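Side-chain contacts in choline kinase (Cryptosporidium parvum, PDB 3MES), which probably phosphorylates choline, and perhaps ethanolamine, using ATP and magnesium, as other members of the choline/ethanolamine kinase family do: residues Ala299-Phe302 with Cys303-Tyr307; Thr364-Ser367 with His368-Gly372. All blocks are in the same frame, centred on the assembly; numbering follows the deposited sequence.

Contact 1 (Ala299-Phe302 with Cys303-Tyr307); sequences ANYF and CEYIY. With MG (magnesium ion), chain M; DME (decamethonium ion), chain K.
Y301 and Y305 meet near the C-terminal end of helix 294-303, where the chain turns toward the magnesium site. The edge of the Y305 ring points at the face of Y301 in an offset T-shaped pair. The planes stand at 85° and the centroids lie 5.2 Å apart. Y305 CE2 makes the nearest carbon contact, 3.4 Å from Y301 CE2. Y301 reaches it because its CG is anti to the backbone N (chi1 166°). F333 and helix 165-179 pack around this aromatic side, which is tight and buried. Y305 N also bonds to F302 O, and Y305 CB lies 3.1 Å from the same F302 O.

The N300–E304 side is looser and wet. Their side chains do not touch. Water 1 accepts from N300 ND2 and donates to E304 OE2, at 3.0 Å from each. Water 2 makes weak bonds to N300 OD1 and E304 OE2. Helix 364-376 also holds N300 OD1.

E304 holds magnesium twice, through its backbone O (2.3 Å) and OE1 (2.5 Å). Y307 O and E271 add further ligands, and Y309 OH bonds to OE1. E304 OE2 lies 3.3 Å from C18 of decamethonium. One carboxylate thus serves both the metal and, probably by charge attraction, the quaternary ammonium.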
# COMPACT_ATOMS: atom_id res chain seq x y z
N ALA B 299 17.81 2.91 6.82
CA ALA B 299 18.63 2.03 7.65
C ALA B 299 18.07 1.91 9.06
O ALA B 299 18.15 0.85 9.68
CB ALA B 299 20.08 2.52 7.69
N ASN B 300 17.49 2.99 9.57
CA ASN B 300 16.87 2.95 10.89
C ASN B 300 15.67 2.02 10.92
O ASN B 300 15.48 1.26 11.87
CB ASN B 300 16.43 4.34 11.35
CG ASN B 300 15.86 4.33 12.75
OD1 ASN B 300 16.59 4.22 13.74
ND2 ASN B 300 14.54 4.42 12.85
N TYR B 301 14.85 2.09 9.88
CA TYR B 301 13.72 1.18 9.75
C TYR B 301 14.20 -0.27 9.68
O TYR B 301 13.66 -1.15 10.34
CB TYR B 301 12.88 1.52 8.52
CG TYR B 301 11.91 0.43 8.14
CD1 TYR B 301 10.74 0.23 8.86
CD2 TYR B 301 12.17 -0.41 7.06
CE1 TYR B 301 9.85 -0.78 8.52
CE2 TYR B 301 11.30 -1.41 6.71
CZ TYR B 301 10.14 -1.60 7.44
OH TYR B 301 9.27 -2.60 7.09
N PHE B 302 15.24 -0.51 8.87
CA PHE B 302 15.80 -1.85 8.77
C PHE B 302 16.23 -2.36 10.14
O PHE B 302 16.06 -3.54 10.46
CB PHE B 302 16.99 -1.89 7.80
CG PHE B 302 16.59 -1.79 6.35
CD1 PHE B 302 15.29 -2.04 5.95
CD2 PHE B 302 17.53 -1.48 5.38
CE1 PHE B 302 14.93 -1.96 4.62
CE2 PHE B 302 17.18 -1.41 4.05
CZ PHE B 302 15.87 -1.64 3.66
N CYS B 303 16.79 -1.47 10.96
CA CYS B 303 17.30 -1.86 12.28
C CYS B 303 16.20 -2.29 13.25
O CYS B 303 16.41 -3.15 14.10
CB CYS B 303 18.11 -0.73 12.90
SG CYS B 303 19.79 -0.56 12.26
N GLU B 304 15.02 -1.67 13.13
CA GLU B 304 13.92 -1.98 14.03
C GLU B 304 13.43 -3.41 13.85
O GLU B 304 12.68 -3.93 14.67
CB GLU B 304 12.77 -0.99 13.83
CG GLU B 304 13.04 0.40 14.39
CD GLU B 304 13.15 0.40 15.90
OE1 GLU B 304 12.82 -0.63 16.52
OE2 GLU B 304 13.57 1.43 16.47
N TYR B 305 13.87 -4.04 12.77
CA TYR B 305 13.58 -5.46 12.56
C TYR B 305 14.12 -6.26 13.74
O TYR B 305 13.62 -7.35 14.04
CB TYR B 305 14.21 -5.95 11.26
CG TYR B 305 13.36 -5.71 10.03
CD1 TYR B 305 12.78 -6.76 9.34
CD2 TYR B 305 13.13 -4.42 9.57
CE1 TYR B 305 12.00 -6.55 8.22
CE2 TYR B 305 12.35 -4.19 8.45
CZ TYR B 305 11.79 -5.26 7.78
OH TYR B 305 11.01 -5.03 6.67
N ILE B 306 15.13 -5.71 14.41
CA ILE B 306 15.84 -6.41 15.47
C ILE B 306 15.22 -6.20 16.86
O ILE B 306 15.38 -7.05 17.74
CB ILE B 306 17.31 -5.96 15.53
CG1 ILE B 306 18.02 -6.27 14.21
CG2 ILE B 306 18.02 -6.62 16.70
CD1 ILE B 306 19.36 -5.57 14.05
N TYR B 307 14.52 -5.09 17.05
CA TYR B 307 14.06 -4.72 18.38
C TYR B 307 12.55 -4.82 18.57
O TYR B 307 11.77 -4.16 17.88
CB TYR B 307 14.59 -3.33 18.76
CG TYR B 307 16.06 -3.22 18.48
CD1 TYR B 307 16.99 -3.83 19.31
CD2 TYR B 307 16.53 -2.53 17.37
CE1 TYR B 307 18.35 -3.75 19.05
CE2 TYR B 307 17.89 -2.44 17.11
CZ TYR B 307 18.79 -3.05 17.95
OH TYR B 307 20.14 -2.96 17.69
MG MG M . 11.47 -2.66 16.22
N1 DME K . 4.65 -0.45 24.45
C2 DME K . 5.30 0.26 25.56
C3 DME K . 6.25 1.33 25.02
C4 DME K . 7.22 1.81 26.10
C5 DME K . 8.14 2.93 25.58
C6 DME K . 9.14 2.40 24.55
C7 DME K . 10.58 2.52 25.05
C8 DME K . 11.42 3.40 24.12
C9 DME K . 12.16 2.57 23.08
C10 DME K . 12.13 3.25 21.71
C11 DME K . 13.42 2.99 20.93
N12 DME K . 13.40 3.72 19.66
C13 DME K . 4.49 -1.87 24.79
C14 DME K . 3.32 0.15 24.21
C15 DME K . 5.47 -0.32 23.24
C16 DME K . 12.23 3.34 18.87
C17 DME K . 13.35 5.17 19.94
C18 DME K . 14.62 3.40 18.90
O HOH W 1 13.17 4.21 15.50
O HOH W 2 16.13 1.59 15.74

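Contact 2 (Thr364-Ser367 with His368-Gly372); sequences TLIS and HITWG. With DME (decamethonium ion), chain K.
S367 and W371 form an i to i+4 contact within helix 364-376, one turn apart, where the helix borders the decamethonium pocket. W371 N bonds to S367 O at 3.1 Å. S367 OG lies in the plane of the indole at its edge, 3.7 Å from W371 CD1. With OG anti to its own backbone N (chi1 177°), the hydroxyl swings outward and somewhat up the helix, to the indole edge. S367 OG and W371 NE1 share a partner, each bonding to N300 OD1, which should limit rotation of the indole.

H368 packs its ring against the carbonyl of T364, one turn earlier. Its CD2 comes to 3.3 Å from T364 O. R398 bonds to both H368 ND1 and S367 OG, so it ties the two neighbours together. T370 N bonds to I366 O. T370 OG1 also approaches I366 O, but at a distance so short that its detail is doubtful. I366 CG2 lies 3.8 Å from T370 OG1.

The indole face receives the ligand. Decamethonium C18 sits 3.4 Å above its plane, offset toward the rim, and C17 is 3.3 Å from W371 CZ3. Y288 and W374 meet W371 edge-to-face. Methyl groups of a quaternary ammonium over an indole, with further aromatics nearby, are typical of a cation-pi pocket, consistent with this being where choline's head group binds.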
# COMPACT_ATOMS: atom_id res chain seq x y z
N THR B 364 23.41 2.28 9.06
CA THR B 364 22.90 1.45 10.15
C THR B 364 23.61 1.79 11.46
O THR B 364 23.03 1.67 12.55
CB THR B 364 23.08 -0.06 9.87
OG1 THR B 364 24.46 -0.36 9.66
CG2 THR B 364 22.28 -0.47 8.64
N LEU B 365 24.87 2.22 11.35
CA LEU B 365 25.65 2.57 12.52
C LEU B 365 25.14 3.87 13.13
O LEU B 365 25.17 4.05 14.35
CB LEU B 365 27.14 2.70 12.16
CG LEU B 365 27.78 1.51 11.44
CD1 LEU B 365 29.22 1.83 11.05
CD2 LEU B 365 27.74 0.24 12.29
N ILE B 366 24.67 4.77 12.28
CA ILE B 366 24.10 6.03 12.76
C ILE B 366 22.92 5.75 13.69
O ILE B 366 22.75 6.43 14.71
CB ILE B 366 23.64 6.92 11.59
CG1 ILE B 366 24.83 7.29 10.70
CG2 ILE B 366 22.97 8.19 12.12
CD1 ILE B 366 25.85 8.18 11.37
N SER B 367 22.13 4.74 13.35
CA SER B 367 20.95 4.37 14.12
C SER B 367 21.31 3.80 15.49
O SER B 367 20.74 4.21 16.51
CB SER B 367 20.10 3.36 13.33
OG SER B 367 18.99 2.92 14.09
N HIS B 368 22.25 2.85 15.52
CA HIS B 368 22.67 2.22 16.77
C HIS B 368 23.28 3.23 17.74
O HIS B 368 23.09 3.13 18.95
CB HIS B 368 23.67 1.10 16.51
CG HIS B 368 23.08 -0.10 15.83
ND1 HIS B 368 21.94 -0.72 16.29
CD2 HIS B 368 23.49 -0.81 14.75
CE1 HIS B 368 21.66 -1.75 15.51
NE2 HIS B 368 22.58 -1.83 14.57
N ILE B 369 24.04 4.18 17.21
CA ILE B 369 24.68 5.18 18.06
C ILE B 369 23.68 6.22 18.55
O ILE B 369 23.68 6.60 19.72
CB ILE B 369 25.85 5.87 17.34
CG1 ILE B 369 27.12 5.02 17.47
CG2 ILE B 369 26.09 7.25 17.92
CD1 ILE B 369 28.34 5.64 16.83
N THR B 370 22.83 6.68 17.64
CA THR B 370 21.84 7.70 17.96
C THR B 370 20.93 7.24 19.10
O THR B 370 20.84 7.89 20.14
CB THR B 370 20.98 8.05 16.73
OG1 THR B 370 21.82 8.53 15.68
CG2 THR B 370 19.95 9.12 17.09
N TRP B 371 20.27 6.11 18.90
CA TRP B 371 19.31 5.63 19.89
C TRP B 371 20.00 5.12 21.15
O TRP B 371 19.38 5.05 22.22
CB TRP B 371 18.40 4.57 19.28
CG TRP B 371 17.53 5.14 18.20
CD1 TRP B 371 17.52 4.81 16.88
CD2 TRP B 371 16.55 6.18 18.36
NE1 TRP B 371 16.59 5.56 16.21
CE2 TRP B 371 15.98 6.41 17.10
CE3 TRP B 371 16.09 6.93 19.45
CZ2 TRP B 371 14.98 7.35 16.89
CZ3 TRP B 371 15.10 7.87 19.24
CH2 TRP B 371 14.55 8.07 17.97
N GLY B 372 21.28 4.78 21.04
CA GLY B 372 22.08 4.44 22.20
C GLY B 372 22.25 5.66 23.10
O GLY B 372 21.87 5.63 24.27
N1 DME K . 4.65 -0.45 24.45
C2 DME K . 5.30 0.26 25.56
C3 DME K . 6.25 1.33 25.02
C4 DME K . 7.22 1.81 26.10
C5 DME K . 8.14 2.93 25.58
C6 DME K . 9.14 2.40 24.55
C7 DME K . 10.58 2.52 25.05
C8 DME K . 11.42 3.40 24.12
C9 DME K . 12.16 2.57 23.08
C10 DME K . 12.13 3.25 21.71
C11 DME K . 13.42 2.99 20.93
N12 DME K . 13.40 3.72 19.66
C13 DME K . 4.49 -1.87 24.79
C14 DME K . 3.32 0.15 24.21
C15 DME K . 5.47 -0.32 23.24
C16 DME K . 12.23 3.34 18.87
C17 DME K . 13.35 5.17 19.94
C18 DME K . 14.62 3.40 18.90

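Contact 1 comes first along the chain, at the end region of helix 294-303 and the turn that follows. Contact 2 comes later, in helix 364-376. Their centres are 10 Å apart, and both belong to the helical part of the kinase fold. The two helices pack directly: A299 CB is 3.6 Å from T364 N, and C303 touches S367 and H368. Helix 391-411 contacts both, with R398 near each. The same ammonium group of decamethonium touches both contacts. The E304 carboxylate and the W371 indole approach it from directions roughly at right angles. This junction of helices therefore places the magnesium site next to the ammonium pocket, consistent with phosphoryl transfer to choline.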